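Local structure of hypothetical protein XAC2396 (Xanthomonas axonopodis pv. citri, 2G3W) at residues Ala46-Ala51 and Phe152-Gln157. The protein is of unknown function, but has a compact fold built around a variation of the PD-(D/E)XK nuclease motif. Residues are numbered along the deposited sequence; the frame is centred on the assembly and turned at random. Where two conformers were deposited one is given.
Sequences AFALFA and FDVIIQ
A48 and L49, in the last turn of helix 37-49, meet V154 and I156 on strand 149-157, a helix-on-sheet contact in the compact YaeQ fold, which is built around a variation of the PD-(D/E)XK nuclease motif. The CB of A48 sits against the fork of V154, 3.8 Å from V154 CG1 and 4.0 Å from V154 CG2, so both branches share one methyl. V154 points its CB at the helix, and its rotamer, with CG1 anti to the backbone N (chi1 -165°) and CG2 beside that N, brings both methyls within reach of A48. One strand repeat further on, I156 CD1 has two partners, L49 CD2 at 4.0 Å and, in van der Waals contact, A48 O at 3.8 Å; the L49 and I156 side chains cross at about a right angle. The closest CA pair, A48 and V154, is 7.1 Å apart, a spacing bridged by these short apolar groups. The total buried surface of 143 Å² marks a small contact. Backbone hydrogen bonds from V154 to Q13 and S15 fix the strand beside strand 6-16, while V161 of strand 160-165 touches both V154 and I156. F47 turns to another face of the helix, where its ring meets H25 edge-to-face and F57 with the planes at about 40°.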
ATOM      1  N   ALA A  46     -12.535  10.297  -7.120  1.00 31.60           N
ATOM      2  CA  ALA A  46     -11.747   9.408  -7.989  1.00 31.81           C
ATOM      3  C   ALA A  46     -11.042  10.187  -9.079  1.00 31.83           C
ATOM      4  O   ALA A  46      -9.858   9.951  -9.374  1.00 31.12           O
ATOM      5  CB  ALA A  46     -12.613   8.320  -8.598  1.00 32.86           C
ATOM      6  N   PHE A  47     -11.770  11.120  -9.683  1.00 32.06           N
ATOM      7  CA  PHE A  47     -11.152  11.989 -10.643  1.00 32.62           C
ATOM      8  C   PHE A  47      -9.936  12.697 -10.006  1.00 32.88           C
ATOM      9  O   PHE A  47      -8.842  12.708 -10.579  1.00 33.76           O
ATOM     10  CB  PHE A  47     -12.188  12.973 -11.241  1.00 32.21           C
ATOM     11  CG  PHE A  47     -11.658  13.721 -12.441  1.00 31.47           C
ATOM     12  CD1 PHE A  47     -10.730  14.718 -12.274  1.00 32.62           C
ATOM     13  CD2 PHE A  47     -12.061  13.386 -13.736  1.00 31.70           C
ATOM     14  CE1 PHE A  47     -10.191  15.410 -13.374  1.00 31.46           C
ATOM     15  CE2 PHE A  47     -11.545  14.096 -14.856  1.00 34.29           C
ATOM     16  CZ  PHE A  47     -10.606  15.088 -14.661  1.00 32.83           C
ATOM     17  N   ALA A  48     -10.107  13.239  -8.802  1.00 34.04           N
ATOM     18  CA  ALA A  48      -9.026  13.946  -8.130  1.00 34.41           C
ATOM     19  C   ALA A  48      -7.843  13.050  -7.791  1.00 34.38           C
ATOM     20  O   ALA A  48      -6.682  13.510  -7.846  1.00 34.84           O
ATOM     21  CB  ALA A  48      -9.541  14.657  -6.883  1.00 34.64           C
ATOM     22  N   LEU A  49      -8.107  11.794  -7.430  1.00 34.65           N
ATOM     23  CA  LEU A  49      -7.016  10.850  -7.132  1.00 35.22           C
ATOM     24  C   LEU A  49      -6.170  10.501  -8.373  1.00 35.17           C
ATOM     25  O   LEU A  49      -4.985  10.212  -8.260  1.00 35.37           O
ATOM     26  CB  LEU A  49      -7.532   9.578  -6.441  1.00 34.46           C
ATOM     27  CG  LEU A  49      -8.217   9.771  -5.070  1.00 35.78           C
ATOM     28  CD1 LEU A  49      -8.673   8.423  -4.478  1.00 37.96           C
ATOM     29  CD2 LEU A  49      -7.276  10.513  -4.122  1.00 35.77           C
ATOM     30  N   PHE A  50      -6.786  10.564  -9.547  1.00 34.70           N
ATOM     31  CA  PHE A  50      -6.166  10.098 -10.781  1.00 34.82           C
ATOM     32  C   PHE A  50      -6.073  11.171 -11.867  1.00 36.16           C
ATOM     33  O   PHE A  50      -5.884  10.845 -13.034  1.00 36.80           O
ATOM     34  CB  PHE A  50      -6.937   8.870 -11.296  1.00 35.33           C
ATOM     35  CG  PHE A  50      -6.756   7.675 -10.425  1.00 36.11           C
ATOM     36  CD1 PHE A  50      -5.583   6.927 -10.501  1.00 36.67           C
ATOM     37  CD2 PHE A  50      -7.696   7.362  -9.450  1.00 35.50           C
ATOM     38  CE1 PHE A  50      -5.372   5.892  -9.666  1.00 35.19           C
ATOM     39  CE2 PHE A  50      -7.491   6.316  -8.608  1.00 36.26           C
ATOM     40  CZ  PHE A  50      -6.329   5.564  -8.719  1.00 36.94           C
ATOM     41  N   ALA A  51      -6.191  12.442 -11.470  1.00 36.46           N
ATOM     42  CA  ALA A  51      -6.521  13.526 -12.373  1.00 37.43           C
ATOM     43  C   ALA A  51      -5.464  13.742 -13.436  1.00 38.83           C
ATOM     44  O   ALA A  51      -4.254  13.755 -13.154  1.00 38.50           O
ATOM     45  CB  ALA A  51      -6.775  14.821 -11.602  1.00 37.32           C
ATOM     46  N   PHE A 152     -13.625  22.703  -4.814  1.00 34.35           N
ATOM     47  CA  PHE A 152     -12.797  21.978  -3.852  1.00 34.61           C
ATOM     48  C   PHE A 152     -11.303  22.222  -4.029  1.00 35.17           C
ATOM     49  O   PHE A 152     -10.783  22.230  -5.159  1.00 34.99           O
ATOM     50  CB  PHE A 152     -13.052  20.463  -3.921  1.00 35.04           C
ATOM     51  CG  PHE A 152     -14.323  20.032  -3.250  1.00 35.28           C
ATOM     52  CD1 PHE A 152     -14.356  19.774  -1.875  1.00 36.15           C
ATOM     53  CD2 PHE A 152     -15.490  19.883  -3.988  1.00 34.65           C
ATOM     54  CE1 PHE A 152     -15.541  19.387  -1.257  1.00 35.64           C
ATOM     55  CE2 PHE A 152     -16.675  19.511  -3.376  1.00 33.30           C
ATOM     56  CZ  PHE A 152     -16.702  19.256  -2.012  1.00 35.37           C
ATOM     57  N   ASP A 153     -10.622  22.433  -2.897  1.00 35.19           N
ATOM     58  CA  ASP A 153      -9.200  22.163  -2.795  1.00 35.01           C
ATOM     59  C   ASP A 153      -9.077  20.720  -2.430  1.00 35.26           C
ATOM     60  O   ASP A 153      -9.741  20.256  -1.493  1.00 33.67           O
ATOM     61  CB  ASP A 153      -8.566  23.007  -1.692  1.00 36.35           C
ATOM     62  CG  ASP A 153      -8.574  24.478  -2.020  1.00 37.22           C
ATOM     63  OD1 ASP A 153      -8.211  24.847  -3.157  1.00 41.18           O
ATOM     64  OD2 ASP A 153      -8.950  25.272  -1.143  1.00 41.16           O
ATOM     65  N   VAL A 154      -8.283  20.006  -3.219  1.00 34.55           N
ATOM     66  CA  VAL A 154      -7.941  18.627  -2.946  1.00 35.51           C
ATOM     67  C   VAL A 154      -6.456  18.613  -2.644  1.00 36.05           C
ATOM     68  O   VAL A 154      -5.619  18.884  -3.526  1.00 36.25           O
ATOM     69  CB  VAL A 154      -8.247  17.703  -4.143  1.00 34.99           C
ATOM     70  CG1 VAL A 154      -8.224  16.230  -3.693  1.00 35.92           C
ATOM     71  CG2 VAL A 154      -9.600  18.053  -4.772  1.00 34.02           C
ATOM     72  N   ILE A 155      -6.141  18.353  -1.382  1.00 36.01           N
ATOM     73  CA  ILE A 155      -4.769  18.356  -0.922  1.00 36.77           C
ATOM     74  C   ILE A 155      -4.370  16.875  -0.707  1.00 36.92           C
ATOM     75  O   ILE A 155      -4.974  16.182   0.127  1.00 37.01           O
ATOM     76  CB  ILE A 155      -4.620  19.186   0.367  1.00 36.77           C
ATOM     77  CG1 ILE A 155      -4.640  20.687   0.045  1.00 37.61           C
ATOM     78  CG2 ILE A 155      -3.306  18.875   1.070  1.00 38.35           C
ATOM     79  CD1 ILE A 155      -5.198  21.529   1.141  1.00 40.60           C
ATOM     80  N   ILE A 156      -3.390  16.402  -1.477  1.00 37.05           N
ATOM     81  CA  ILE A 156      -2.900  15.015  -1.350  1.00 37.87           C
ATOM     82  C   ILE A 156      -1.441  15.025  -0.908  1.00 39.32           C
ATOM     83  O   ILE A 156      -0.613  15.732  -1.498  1.00 39.75           O
ATOM     84  CB  ILE A 156      -3.107  14.210  -2.648  1.00 37.95           C
ATOM     85  CG1 ILE A 156      -4.570  14.345  -3.116  1.00 36.86           C
ATOM     86  CG2 ILE A 156      -2.715  12.740  -2.437  1.00 36.61           C
ATOM     87  CD1 ILE A 156      -4.874  13.697  -4.487  1.00 38.52           C
ATOM     88  N   GLN A 157      -1.160  14.288   0.168  1.00 39.74           N
ATOM     89  CA  GLN A 157       0.151  14.280   0.819  0.50 40.37           C
ATOM     90  C   GLN A 157       0.327  13.012   1.671  1.00 40.74           C
ATOM     91  O   GLN A 157      -0.508  12.725   2.527  1.00 41.31           O
ATOM     92  CB  GLN A 157       0.316  15.548   1.682  0.50 40.33           C
ATOM     93  CG  GLN A 157      -0.457  15.586   3.030  0.25 40.61           C
ATOM     94  CD  GLN A 157      -1.986  15.658   2.911  0.25 40.21           C
ATOM     95  OE1 GLN A 157      -2.543  15.902   1.840  0.25 40.24           O
ATOM     96  NE2 GLN A 157      -2.665  15.460   4.032  0.25 39.65           N
TER